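Local coordinates for endosialidase (Enterobacteria phage phi92, PDB 4HIZ), which degrades polysialic acid as an endosialidase, probably hydrolysing internal alpha-2,8 and alpha-2,9 linkages of this sialic acid polymer, at residues Lys353-Ile358 against Phe401-Asp406; Leu359-Arg364 against Glu383-Leu388; Trp85-Thr90 against Ala347-Ile352; Asn95-Pro100 against Trp483-Phe488. All coordinates share one frame; numbering follows the deposited sequence.

Interaction 1: residues Lys353-Ile358 against Phe401-Asp406; sequences KYYDGI and FAKVGD
Tyr355 reaches across to Lys403 and joins the strands Lys353-Tyr355 and Phe401-Val404. These strands run nearly parallel, 10° apart, with 8.2 Å between their axes at closest approach. They belong to different sheets, and side chains fill the space between them.

The tight part is built on the Tyr355 ring. Lys403 CB lies over its centre, 3.5 Å from the centroid, in a CH-pi contact. The hydroxyl goes on to the opposite backbone. Tyr355 OH accepts a hydrogen bond from Lys403 N at 3.1 Å, nearly straight at 165°. Tyr355 OH also lies 3.4 Å from Ala402 CA. Tyr355 CG stands anti to its carbonyl carbon (chi1 -66°), and this sends the ring across the gap. Two residues earlier, Lys353 CB packs on Phe401 CE2 at 3.7 Å. The next carbon, Lys353 CG, lies over one face of the Phe401 ring. The lysine then bends, and its NZ forms a salt bridge with Asp88. A water accepts hydrogen bonds from both Lys353 NZ and Phe401 N. Tyr360 of strand 358-365 touches Tyr355, Phe401 and Lys403.

The solvent side is looser. The Lys403 chain runs extended as far as CE and bends at its last torsion, and its NZ bonds Gly405 O at 2.7 Å. Asp356 sits exposed in the type I' turn Tyr355-Ile358. Its OD2 is 4.7 Å from Lys403 NZ, and a single water bridges the two groups. Such side-chain packing between the edge strands of adjacent sheets is typical of neighbouring blades in a beta propeller.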
# COMPACT_ATOMS: atom_id res chain seq x y z
N LYS A 353 -35.05 14.52 -1.37
CA LYS A 353 -35.22 13.28 -2.14
C LYS A 353 -36.67 13.19 -2.62
O LYS A 353 -37.60 13.40 -1.85
CB LYS A 353 -34.86 12.04 -1.32
CG LYS A 353 -33.35 11.94 -0.97
CD LYS A 353 -32.51 11.72 -2.23
CE LYS A 353 -30.98 11.86 -1.97
NZ LYS A 353 -30.65 13.28 -1.44
N TYR A 354 -36.83 12.84 -3.88
CA TYR A 354 -38.16 12.67 -4.48
C TYR A 354 -38.48 11.19 -4.60
O TYR A 354 -37.67 10.41 -5.14
CB TYR A 354 -38.14 13.33 -5.85
CG TYR A 354 -39.43 13.31 -6.63
CD1 TYR A 354 -40.41 14.27 -6.40
CD2 TYR A 354 -39.63 12.38 -7.64
CE1 TYR A 354 -41.59 14.28 -7.17
CE2 TYR A 354 -40.80 12.38 -8.38
CZ TYR A 354 -41.76 13.33 -8.13
OH TYR A 354 -42.92 13.33 -8.91
N TYR A 355 -39.66 10.80 -4.10
CA TYR A 355 -40.14 9.43 -4.26
C TYR A 355 -41.62 9.44 -4.58
O TYR A 355 -42.42 9.99 -3.83
CB TYR A 355 -40.00 8.66 -2.95
CG TYR A 355 -38.61 8.44 -2.48
CD1 TYR A 355 -37.88 7.35 -2.95
CD2 TYR A 355 -38.03 9.28 -1.55
CE1 TYR A 355 -36.59 7.11 -2.49
CE2 TYR A 355 -36.74 9.05 -1.09
CZ TYR A 355 -36.03 7.96 -1.58
OH TYR A 355 -34.76 7.70 -1.12
N ASP A 356 -41.97 8.81 -5.70
CA ASP A 356 -43.38 8.58 -6.02
C ASP A 356 -44.21 9.86 -5.93
O ASP A 356 -45.29 9.87 -5.34
CB ASP A 356 -43.96 7.55 -5.06
CG ASP A 356 -43.30 6.21 -5.21
OD1 ASP A 356 -42.88 5.88 -6.35
OD2 ASP A 356 -43.17 5.47 -4.20
N GLY A 357 -43.70 10.93 -6.51
CA GLY A 357 -44.48 12.15 -6.63
C GLY A 357 -44.39 13.08 -5.43
O GLY A 357 -44.98 14.15 -5.45
N ILE A 358 -43.64 12.69 -4.40
CA ILE A 358 -43.54 13.51 -3.18
C ILE A 358 -42.09 13.89 -2.98
O ILE A 358 -41.20 13.06 -3.11
CB ILE A 358 -44.10 12.78 -1.95
CG1 ILE A 358 -45.58 12.48 -2.19
CG2 ILE A 358 -43.92 13.64 -0.66
CD1 ILE A 358 -46.26 11.82 -1.06
N PHE A 401 -31.04 11.03 4.17
CA PHE A 401 -32.03 10.01 4.41
C PHE A 401 -32.37 9.28 3.12
O PHE A 401 -32.06 9.77 2.02
CB PHE A 401 -33.32 10.63 4.99
CG PHE A 401 -34.02 11.57 4.03
CD1 PHE A 401 -33.65 12.92 4.00
CD2 PHE A 401 -35.02 11.11 3.17
CE1 PHE A 401 -34.28 13.82 3.11
CE2 PHE A 401 -35.67 12.02 2.29
CZ PHE A 401 -35.28 13.35 2.26
N ALA A 402 -32.98 8.12 3.27
CA ALA A 402 -33.65 7.47 2.13
C ALA A 402 -35.02 6.96 2.56
O ALA A 402 -35.25 6.74 3.76
CB ALA A 402 -32.79 6.25 1.66
N LYS A 403 -35.93 6.76 1.60
CA LYS A 403 -37.24 6.18 1.89
C LYS A 403 -37.20 4.70 1.54
O LYS A 403 -36.80 4.33 0.42
CB LYS A 403 -38.36 6.86 1.07
CG LYS A 403 -39.73 6.35 1.43
CD LYS A 403 -40.81 7.26 0.79
CE LYS A 403 -42.20 6.84 1.20
NZ LYS A 403 -42.56 5.56 0.49
N VAL A 404 -37.57 3.85 2.49
CA VAL A 404 -37.62 2.41 2.24
C VAL A 404 -39.00 1.98 2.72
O VAL A 404 -39.31 2.05 3.90
CB VAL A 404 -36.53 1.65 3.03
CG1 VAL A 404 -36.61 0.15 2.74
CG2 VAL A 404 -35.14 2.17 2.67
N GLY A 405 -39.85 1.57 1.79
CA GLY A 405 -41.23 1.30 2.12
C GLY A 405 -41.87 2.55 2.71
O GLY A 405 -41.72 3.65 2.17
N ASP A 406 -42.56 2.37 3.83
CA ASP A 406 -43.32 3.45 4.43
C ASP A 406 -42.46 4.44 5.21
O ASP A 406 -42.99 5.45 5.70
CB ASP A 406 -44.37 2.87 5.39
CG ASP A 406 -45.53 2.17 4.68
OD1 ASP A 406 -45.74 2.37 3.46
OD2 ASP A 406 -46.26 1.42 5.38
O HOH W 1 -30.97 12.52 1.45
O HOH W 2 -41.40 5.39 -2.06

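Interaction 2: residues Leu359-Arg364 against Glu383-Leu388; sequences LYLTTR and ENWNYL. With CA (calcium ion), chain B.
This is a buried apolar contact inside one sheet of the propeller domain, where the indole of Trp385 packs on Leu359 and Leu361. The two leucines lie on strand 358-365. They are two residues apart, so both point to the same side of the sheet. Strand 374-378 runs between the two segments, and Trp385 reaches over it, touching Ala376 and Ser378 on the way.

The far end of the indole does the work. Trp385 CH2 meets Leu359 CD2 at 3.7 Å. Trp385 CZ3 meets Leu361 CB at 3.6 Å, and Leu361 CD1 comes within 3.8 Å of Trp385 CH2. The indole and the Leu361 side chain cross at about a right angle. Both leucines hold CG anti to the backbone N (chi1 -180° for Leu359), with their branches against the six-membered end of the indole.

The sheet is a four-stranded antiparallel propeller blade, in the order 347-355, 358-365, 374-378, 386-389. The contact therefore links its second strand to the segment carrying its fourth. Leu361 also touches Pro350 and Ile352 of the first strand. This continues the apolar layer across the blade.

Just before Trp385, at Glu383 and Asn384, the chain reaches the surface. Glu383 O binds a calcium ion at 2.5 Å. Five waters and one atom from elsewhere in the structure complete the coordination. One of these waters donates a hydrogen bond to Asn384 OD1 at 3.0 Å. Trp385 NE1 makes a weak hydrogen bond to Gly382 O.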
# COMPACT_ATOMS: atom_id res chain seq x y z
N LEU A 359 -41.84 15.16 -2.69
CA LEU A 359 -40.49 15.63 -2.46
C LEU A 359 -40.35 15.77 -0.93
O LEU A 359 -41.12 16.47 -0.31
CB LEU A 359 -40.33 17.01 -3.14
CG LEU A 359 -38.95 17.67 -3.00
CD1 LEU A 359 -37.84 16.74 -3.56
CD2 LEU A 359 -39.01 19.03 -3.74
N TYR A 360 -39.35 15.09 -0.35
CA TYR A 360 -39.05 15.19 1.09
C TYR A 360 -37.81 16.02 1.29
O TYR A 360 -36.91 16.01 0.45
CB TYR A 360 -38.80 13.76 1.65
CG TYR A 360 -40.01 12.87 1.51
CD1 TYR A 360 -41.04 12.90 2.46
CD2 TYR A 360 -40.15 12.01 0.40
CE1 TYR A 360 -42.18 12.10 2.33
CE2 TYR A 360 -41.27 11.19 0.26
CZ TYR A 360 -42.28 11.24 1.23
OH TYR A 360 -43.39 10.45 1.10
N LEU A 361 -37.78 16.76 2.40
CA LEU A 361 -36.66 17.66 2.68
C LEU A 361 -36.38 17.64 4.18
O LEU A 361 -37.31 17.61 4.99
CB LEU A 361 -37.05 19.10 2.22
CG LEU A 361 -36.06 20.24 2.51
CD1 LEU A 361 -36.19 21.37 1.45
CD2 LEU A 361 -36.24 20.88 3.90
N THR A 362 -35.10 17.61 4.55
CA THR A 362 -34.75 17.87 5.96
C THR A 362 -33.79 19.03 6.02
O THR A 362 -33.03 19.25 5.07
CB THR A 362 -33.98 16.68 6.59
OG1 THR A 362 -32.79 16.44 5.84
CG2 THR A 362 -34.83 15.43 6.62
N THR A 363 -33.79 19.77 7.14
CA THR A 363 -32.84 20.87 7.27
C THR A 363 -31.84 20.56 8.36
O THR A 363 -32.08 19.72 9.23
CB THR A 363 -33.53 22.20 7.70
OG1 THR A 363 -34.19 21.99 8.95
CG2 THR A 363 -34.58 22.65 6.66
N ARG A 364 -30.71 21.24 8.27
CA ARG A 364 -29.76 21.35 9.37
C ARG A 364 -30.12 22.56 10.24
O ARG A 364 -30.31 23.67 9.71
CB ARG A 364 -28.38 21.63 8.79
CG ARG A 364 -27.31 21.99 9.85
CD ARG A 364 -25.96 22.06 9.16
NE ARG A 364 -24.97 22.71 10.01
CZ ARG A 364 -23.68 22.79 9.72
NH1 ARG A 364 -23.20 22.25 8.61
NH2 ARG A 364 -22.86 23.39 10.57
N GLU A 383 -43.59 23.97 -4.26
CA GLU A 383 -44.36 25.21 -4.15
C GLU A 383 -44.99 25.36 -2.78
O GLU A 383 -45.09 26.46 -2.27
CB GLU A 383 -45.44 25.28 -5.23
CG GLU A 383 -44.93 25.11 -6.63
CD GLU A 383 -44.66 26.41 -7.32
OE1 GLU A 383 -43.85 27.21 -6.80
OE2 GLU A 383 -45.28 26.63 -8.38
N ASN A 384 -45.44 24.25 -2.19
CA ASN A 384 -46.05 24.26 -0.86
C ASN A 384 -45.57 23.07 -0.06
O ASN A 384 -45.43 21.98 -0.61
CB ASN A 384 -47.56 24.20 -0.98
CG ASN A 384 -48.13 25.48 -1.60
OD1 ASN A 384 -48.24 26.49 -0.93
ND2 ASN A 384 -48.42 25.43 -2.88
N TRP A 385 -45.35 23.27 1.25
CA TRP A 385 -44.80 22.21 2.07
C TRP A 385 -45.65 21.99 3.31
O TRP A 385 -46.34 22.92 3.77
CB TRP A 385 -43.41 22.64 2.52
CG TRP A 385 -42.43 22.86 1.44
CD1 TRP A 385 -42.24 24.02 0.73
CD2 TRP A 385 -41.46 21.92 0.94
NE1 TRP A 385 -41.22 23.85 -0.19
CE2 TRP A 385 -40.73 22.57 -0.08
CE3 TRP A 385 -41.16 20.57 1.25
CZ2 TRP A 385 -39.71 21.94 -0.79
CZ3 TRP A 385 -40.14 19.95 0.53
CH2 TRP A 385 -39.43 20.64 -0.48
N ASN A 386 -45.59 20.76 3.84
CA ASN A 386 -46.08 20.41 5.17
C ASN A 386 -44.85 20.15 6.04
O ASN A 386 -43.93 19.44 5.61
CB ASN A 386 -46.89 19.12 5.06
CG ASN A 386 -48.15 19.32 4.23
OD1 ASN A 386 -48.34 18.70 3.18
ND2 ASN A 386 -48.99 20.21 4.70
N TYR A 387 -44.82 20.71 7.26
CA TYR A 387 -43.62 20.72 8.10
C TYR A 387 -43.81 19.97 9.39
O TYR A 387 -44.91 20.01 10.00
CB TYR A 387 -43.31 22.18 8.50
CG TYR A 387 -43.14 23.11 7.33
CD1 TYR A 387 -41.94 23.14 6.63
CD2 TYR A 387 -44.18 23.95 6.93
CE1 TYR A 387 -41.76 24.01 5.54
CE2 TYR A 387 -44.02 24.82 5.85
CZ TYR A 387 -42.81 24.85 5.16
OH TYR A 387 -42.66 25.72 4.10
N LEU A 388 -42.71 19.35 9.84
CA LEU A 388 -42.65 18.73 11.16
C LEU A 388 -41.30 19.11 11.79
O LEU A 388 -40.25 18.64 11.34
CB LEU A 388 -42.73 17.20 11.03
CG LEU A 388 -44.07 16.58 10.63
CD1 LEU A 388 -43.89 15.10 10.29
CD2 LEU A 388 -45.08 16.74 11.76
CA CA B . -44.36 28.80 -1.67
O HOH W 3 -46.73 28.99 -1.55
O HOH W 4 -45.32 30.82 -1.34
O HOH W 5 -43.35 27.98 0.63
O HOH W 6 -42.37 30.17 -1.12
O HOH W 7 -42.23 27.48 -2.30

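Interaction 3: residues Trp85-Thr90 against Ala347-Ile352; sequences WTQDKT and AAEPCI. With NA (sodium ion), chain C.
In the middle of the beta propeller, Gln87 and Asp88 of the loop between strands 82-84 and 91-93 meet Glu349 and Cys351 of strand 347-355. Gln87 NE2 donates a hydrogen bond to Glu349 OE1 at 3.0 Å, with an angle of 156°. The acceptor lies in the amide plane, but the donor comes from above the carboxylate plane. The two planes are 87° apart. A water donates to both Gln87 OE1 and Glu349 OE2, so the pair is held by one direct bond and one water bridge. Glu349 OE1 also forms a salt bridge with Arg364.

Asp88 follows a cis peptide bond. Its OD2 packs 3.6 Å from Cys351 SG. Besides its link to Lys353, the same oxygen accepts a hydrogen bond from Ser294, while OD1 bonds Ser476. The buried carboxylate is thus well satisfied.

Lys89 ties the loop to itself. Its NZ donates to Trp85 O and to Gln87 O, each NZ to O distance being 2.7 Å. Beyond it, Thr90 O binds a sodium ion at 2.7 Å, together with Val477 O and a water. A buried loop tied to several sheets at once is consistent with the inner part of a sialidase-type propeller, where several blades meet.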
# COMPACT_ATOMS: atom_id res chain seq x y z
N TRP A 85 -16.87 15.66 3.89
CA TRP A 85 -18.05 16.20 3.17
C TRP A 85 -18.51 15.34 1.99
O TRP A 85 -18.48 15.80 0.83
CB TRP A 85 -17.80 17.66 2.68
CG TRP A 85 -17.26 18.55 3.79
CD1 TRP A 85 -17.96 19.10 4.85
CD2 TRP A 85 -15.91 18.99 3.93
NE1 TRP A 85 -17.09 19.82 5.65
CE2 TRP A 85 -15.83 19.78 5.10
CE3 TRP A 85 -14.76 18.81 3.15
CZ2 TRP A 85 -14.62 20.34 5.55
CZ3 TRP A 85 -13.54 19.38 3.60
CH2 TRP A 85 -13.50 20.18 4.77
N THR A 86 -18.99 14.12 2.26
CA THR A 86 -19.81 13.47 1.22
C THR A 86 -21.13 14.24 1.03
O THR A 86 -21.74 14.10 -0.02
CB THR A 86 -20.17 12.03 1.57
OG1 THR A 86 -20.96 12.05 2.77
CG2 THR A 86 -18.87 11.16 1.79
N GLN A 87 -21.55 15.06 2.02
CA GLN A 87 -22.85 15.77 1.91
C GLN A 87 -22.95 16.53 0.59
O GLN A 87 -21.98 17.17 0.18
CB GLN A 87 -23.07 16.76 3.08
CG GLN A 87 -22.02 17.82 3.14
CD GLN A 87 -22.24 18.85 4.28
OE1 GLN A 87 -21.28 19.43 4.79
NE2 GLN A 87 -23.50 19.09 4.65
N ASP A 88 -24.07 16.41 -0.13
CA ASP A 88 -24.97 15.26 -0.11
C ASP A 88 -24.94 14.75 -1.55
O ASP A 88 -25.78 15.16 -2.37
CB ASP A 88 -26.40 15.65 0.32
CG ASP A 88 -27.35 14.46 0.33
OD1 ASP A 88 -26.86 13.29 0.34
OD2 ASP A 88 -28.60 14.67 0.32
N LYS A 89 -23.97 13.89 -1.85
CA LYS A 89 -23.57 13.58 -3.22
C LYS A 89 -23.56 12.11 -3.56
O LYS A 89 -23.29 11.76 -4.72
CB LYS A 89 -22.11 14.08 -3.46
CG LYS A 89 -21.98 15.62 -3.35
CD LYS A 89 -20.56 16.08 -3.69
CE LYS A 89 -19.56 15.73 -2.51
NZ LYS A 89 -19.76 16.72 -1.31
N THR A 90 -23.79 11.23 -2.59
CA THR A 90 -23.67 9.79 -2.92
C THR A 90 -24.72 9.29 -3.90
O THR A 90 -25.82 9.84 -3.98
CB THR A 90 -23.68 8.89 -1.67
OG1 THR A 90 -24.95 8.95 -1.02
CG2 THR A 90 -22.53 9.26 -0.71
N ALA A 347 -31.37 27.78 9.80
CA ALA A 347 -31.36 26.52 9.05
C ALA A 347 -30.40 26.59 7.87
O ALA A 347 -30.04 27.69 7.40
CB ALA A 347 -32.79 26.17 8.60
N ALA A 348 -29.99 25.42 7.38
CA ALA A 348 -29.01 25.32 6.30
C ALA A 348 -29.13 23.94 5.66
O ALA A 348 -29.80 23.05 6.20
CB ALA A 348 -27.59 25.44 6.90
N GLU A 349 -28.47 23.80 4.50
CA GLU A 349 -28.11 22.48 3.97
C GLU A 349 -29.24 21.47 3.92
O GLU A 349 -29.18 20.42 4.56
CB GLU A 349 -26.93 21.92 4.77
CG GLU A 349 -25.67 22.72 4.48
CD GLU A 349 -24.47 22.32 5.34
OE1 GLU A 349 -24.60 21.41 6.20
OE2 GLU A 349 -23.40 22.94 5.18
N PRO A 350 -30.28 21.77 3.13
CA PRO A 350 -31.37 20.81 2.97
C PRO A 350 -30.92 19.52 2.27
O PRO A 350 -30.21 19.60 1.27
CB PRO A 350 -32.37 21.56 2.08
CG PRO A 350 -31.50 22.55 1.30
CD PRO A 350 -30.48 23.00 2.33
N CYS A 351 -31.37 18.38 2.78
CA CYS A 351 -31.22 17.13 2.02
C CYS A 351 -32.58 16.94 1.38
O CYS A 351 -33.62 17.06 2.05
CB CYS A 351 -30.93 15.96 2.94
SG CYS A 351 -29.23 16.01 3.62
N ILE A 352 -32.58 16.65 0.08
CA ILE A 352 -33.86 16.50 -0.61
C ILE A 352 -33.91 15.21 -1.41
O ILE A 352 -32.91 14.83 -2.04
CB ILE A 352 -34.14 17.68 -1.58
CG1 ILE A 352 -32.98 17.92 -2.54
CG2 ILE A 352 -34.41 18.95 -0.78
CD1 ILE A 352 -33.30 18.99 -3.64
NA NA C . -28.07 9.62 -2.51
O HOH W 8 -20.98 21.49 6.50
O HOH W 9 -30.10 9.37 -4.48

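Interaction 4: residues Asn95-Pro100 against Trp483-Phe488; sequences NVIYAP and WLYYIF. With EDO (1,2-ethanediol), chain R.
Ile97 and Ala99 meet Tyr485 and Ile487 where the first and last blades of the beta propeller come together. Strand 96-104 belongs to the first blade. Strand 483-490 belongs to the last, whose sheet also takes in strand 71-75 from the start of the domain, as in the "velcro" closure of many propellers. The two short strand segments lie at 26° to each other, with axes 8.9 Å apart at closest approach.

Apolar side chains make the packing. Ile97 CD1 comes over one face of the Tyr485 ring and stands 3.4 Å from Tyr485 CZ. The isoleucine chain and the ring cross at about a right angle. With chi1 at -55°, Ile97 CG1 sits beside the backbone N, and CD1 lies over the hydroxyl end of the ring. The second group is aliphatic. Ala99 CB touches Ile487 CG2 at 4.0 Å, and Ile97 CG2 lies 4.3 Å from Ile487 CD1.

Polar groups find partners outside the two segments. Tyr485 OH bonds Asp122 O, so the hydroxyl of this buried ring has a partner. Ile487 O accepts from Thr86 OG1. Asn95 and Val96 pack on Phe493 and Leu494 of the second subunit, placing this end of the segment at the subunit interface. A 1,2-ethanediol molecule, probably from the crystallisation liquor, also accepts a hydrogen bond through O1 from Asn95 N at 2.8 Å.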
# COMPACT_ATOMS: atom_id res chain seq x y z
N ASN A 95 -24.69 -0.86 -10.52
CA ASN A 95 -24.12 -1.78 -9.50
C ASN A 95 -22.94 -1.25 -8.72
O ASN A 95 -22.41 -1.98 -7.87
CB ASN A 95 -23.75 -3.15 -10.10
CG ASN A 95 -24.92 -3.80 -10.82
OD1 ASN A 95 -26.05 -3.79 -10.31
ND2 ASN A 95 -24.67 -4.33 -12.03
N VAL A 96 -22.50 -0.04 -9.01
CA VAL A 96 -21.32 0.53 -8.33
C VAL A 96 -21.79 1.60 -7.37
O VAL A 96 -22.64 2.42 -7.73
CB VAL A 96 -20.33 1.11 -9.35
CG1 VAL A 96 -19.16 1.83 -8.68
CG2 VAL A 96 -19.82 -0.01 -10.27
N ILE A 97 -21.25 1.61 -6.15
CA ILE A 97 -21.58 2.67 -5.18
C ILE A 97 -20.54 3.78 -5.27
O ILE A 97 -19.34 3.52 -5.17
CB ILE A 97 -21.61 2.10 -3.74
CG1 ILE A 97 -22.56 0.90 -3.66
CG2 ILE A 97 -22.03 3.20 -2.72
CD1 ILE A 97 -22.25 -0.02 -2.46
N TYR A 98 -21.00 5.02 -5.47
CA TYR A 98 -20.12 6.17 -5.57
C TYR A 98 -20.25 7.05 -4.33
O TYR A 98 -21.36 7.42 -3.92
CB TYR A 98 -20.48 7.04 -6.78
CG TYR A 98 -20.23 6.35 -8.12
CD1 TYR A 98 -21.11 5.38 -8.63
CD2 TYR A 98 -19.12 6.70 -8.89
CE1 TYR A 98 -20.88 4.79 -9.86
CE2 TYR A 98 -18.86 6.09 -10.11
CZ TYR A 98 -19.76 5.15 -10.60
OH TYR A 98 -19.49 4.57 -11.80
N ALA A 99 -19.10 7.37 -3.75
CA ALA A 99 -19.04 8.27 -2.59
C ALA A 99 -18.16 9.49 -2.94
O ALA A 99 -16.93 9.50 -2.69
CB ALA A 99 -18.45 7.52 -1.34
N PRO A 100 -18.78 10.53 -3.52
CA PRO A 100 -18.02 11.74 -3.82
C PRO A 100 -17.84 12.55 -2.54
O PRO A 100 -18.64 12.43 -1.60
CB PRO A 100 -18.95 12.51 -4.78
CG PRO A 100 -19.97 11.45 -5.26
CD PRO A 100 -20.16 10.61 -4.02
N TRP A 483 -29.37 -3.16 0.73
CA TRP A 483 -28.52 -2.46 1.67
C TRP A 483 -28.66 -0.95 1.54
O TRP A 483 -28.74 -0.40 0.43
CB TRP A 483 -27.04 -2.78 1.38
CG TRP A 483 -26.55 -4.17 1.65
CD1 TRP A 483 -26.09 -5.07 0.72
CD2 TRP A 483 -26.41 -4.79 2.93
NE1 TRP A 483 -25.65 -6.22 1.36
CE2 TRP A 483 -25.86 -6.07 2.71
CE3 TRP A 483 -26.72 -4.39 4.24
CZ2 TRP A 483 -25.59 -6.96 3.78
CZ3 TRP A 483 -26.45 -5.26 5.30
CH2 TRP A 483 -25.89 -6.54 5.06
N LEU A 484 -28.71 -0.26 2.68
CA LEU A 484 -28.71 1.20 2.71
C LEU A 484 -27.33 1.63 3.27
O LEU A 484 -26.77 0.94 4.12
CB LEU A 484 -29.84 1.65 3.63
CG LEU A 484 -29.87 3.16 3.96
CD1 LEU A 484 -31.34 3.62 4.20
CD2 LEU A 484 -29.00 3.52 5.17
N TYR A 485 -26.78 2.74 2.77
CA TYR A 485 -25.46 3.22 3.18
C TYR A 485 -25.58 4.66 3.69
O TYR A 485 -26.05 5.54 2.97
CB TYR A 485 -24.49 3.23 2.00
CG TYR A 485 -24.37 1.85 1.38
CD1 TYR A 485 -25.30 1.43 0.41
CD2 TYR A 485 -23.36 0.96 1.75
CE1 TYR A 485 -25.25 0.16 -0.16
CE2 TYR A 485 -23.29 -0.29 1.17
CZ TYR A 485 -24.22 -0.68 0.23
OH TYR A 485 -24.15 -1.96 -0.32
N TYR A 486 -25.15 4.87 4.93
CA TYR A 486 -24.93 6.24 5.41
C TYR A 486 -23.43 6.44 5.35
O TYR A 486 -22.68 5.75 6.07
CB TYR A 486 -25.45 6.41 6.84
CG TYR A 486 -25.06 7.71 7.56
CD1 TYR A 486 -25.19 8.94 6.94
CD2 TYR A 486 -24.56 7.70 8.87
CE1 TYR A 486 -24.90 10.12 7.58
CE2 TYR A 486 -24.24 8.87 9.54
CZ TYR A 486 -24.41 10.09 8.88
OH TYR A 486 -24.09 11.26 9.53
N ILE A 487 -22.97 7.35 4.51
CA ILE A 487 -21.54 7.48 4.23
C ILE A 487 -21.17 8.87 4.69
O ILE A 487 -21.76 9.88 4.26
CB ILE A 487 -21.24 7.29 2.73
CG1 ILE A 487 -21.87 5.96 2.27
CG2 ILE A 487 -19.70 7.31 2.46
CD1 ILE A 487 -21.51 5.58 0.81
N PHE A 488 -20.19 8.94 5.59
CA PHE A 488 -20.05 10.16 6.39
C PHE A 488 -18.67 10.24 7.02
O PHE A 488 -17.87 9.32 6.89
CB PHE A 488 -21.13 10.21 7.49
CG PHE A 488 -20.97 9.15 8.56
CD1 PHE A 488 -21.23 7.81 8.27
CD2 PHE A 488 -20.55 9.49 9.84
CE1 PHE A 488 -21.09 6.81 9.24
CE2 PHE A 488 -20.41 8.51 10.82
CZ PHE A 488 -20.68 7.16 10.52
C1 EDO R . -28.17 -0.73 -8.87
O1 EDO R . -27.38 -0.28 -9.97
C2 EDO R . -27.81 -2.14 -8.44
O2 EDO R . -28.99 -2.76 -7.92

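Interactions 1, 2 and 3 each use the sheet of strands 347-355 and 358-365. Interactions 1 and 3 both use strand 347-355 and join through the salt bridge of Lys353 NZ with Asp88 OD2, 3.0 Å. Interaction 2 starts on the next strand and meets interaction 3 where Arg364 NH1 pairs with Glu349 OE1 at 2.9 Å. Interaction 4 lies on the other side of the loop Trp85-Thr90, to which Ile487 O is tied by Thr86 OG1 at 2.7 Å. It also touches interaction 1, where Ala402 CB meets Leu484 CD1 at 3.9 Å. Interaction 3 holds a sodium ligand, Thr90. The residues seen binding glycans, such as His136 and Tyr146, lie outside all four contacts.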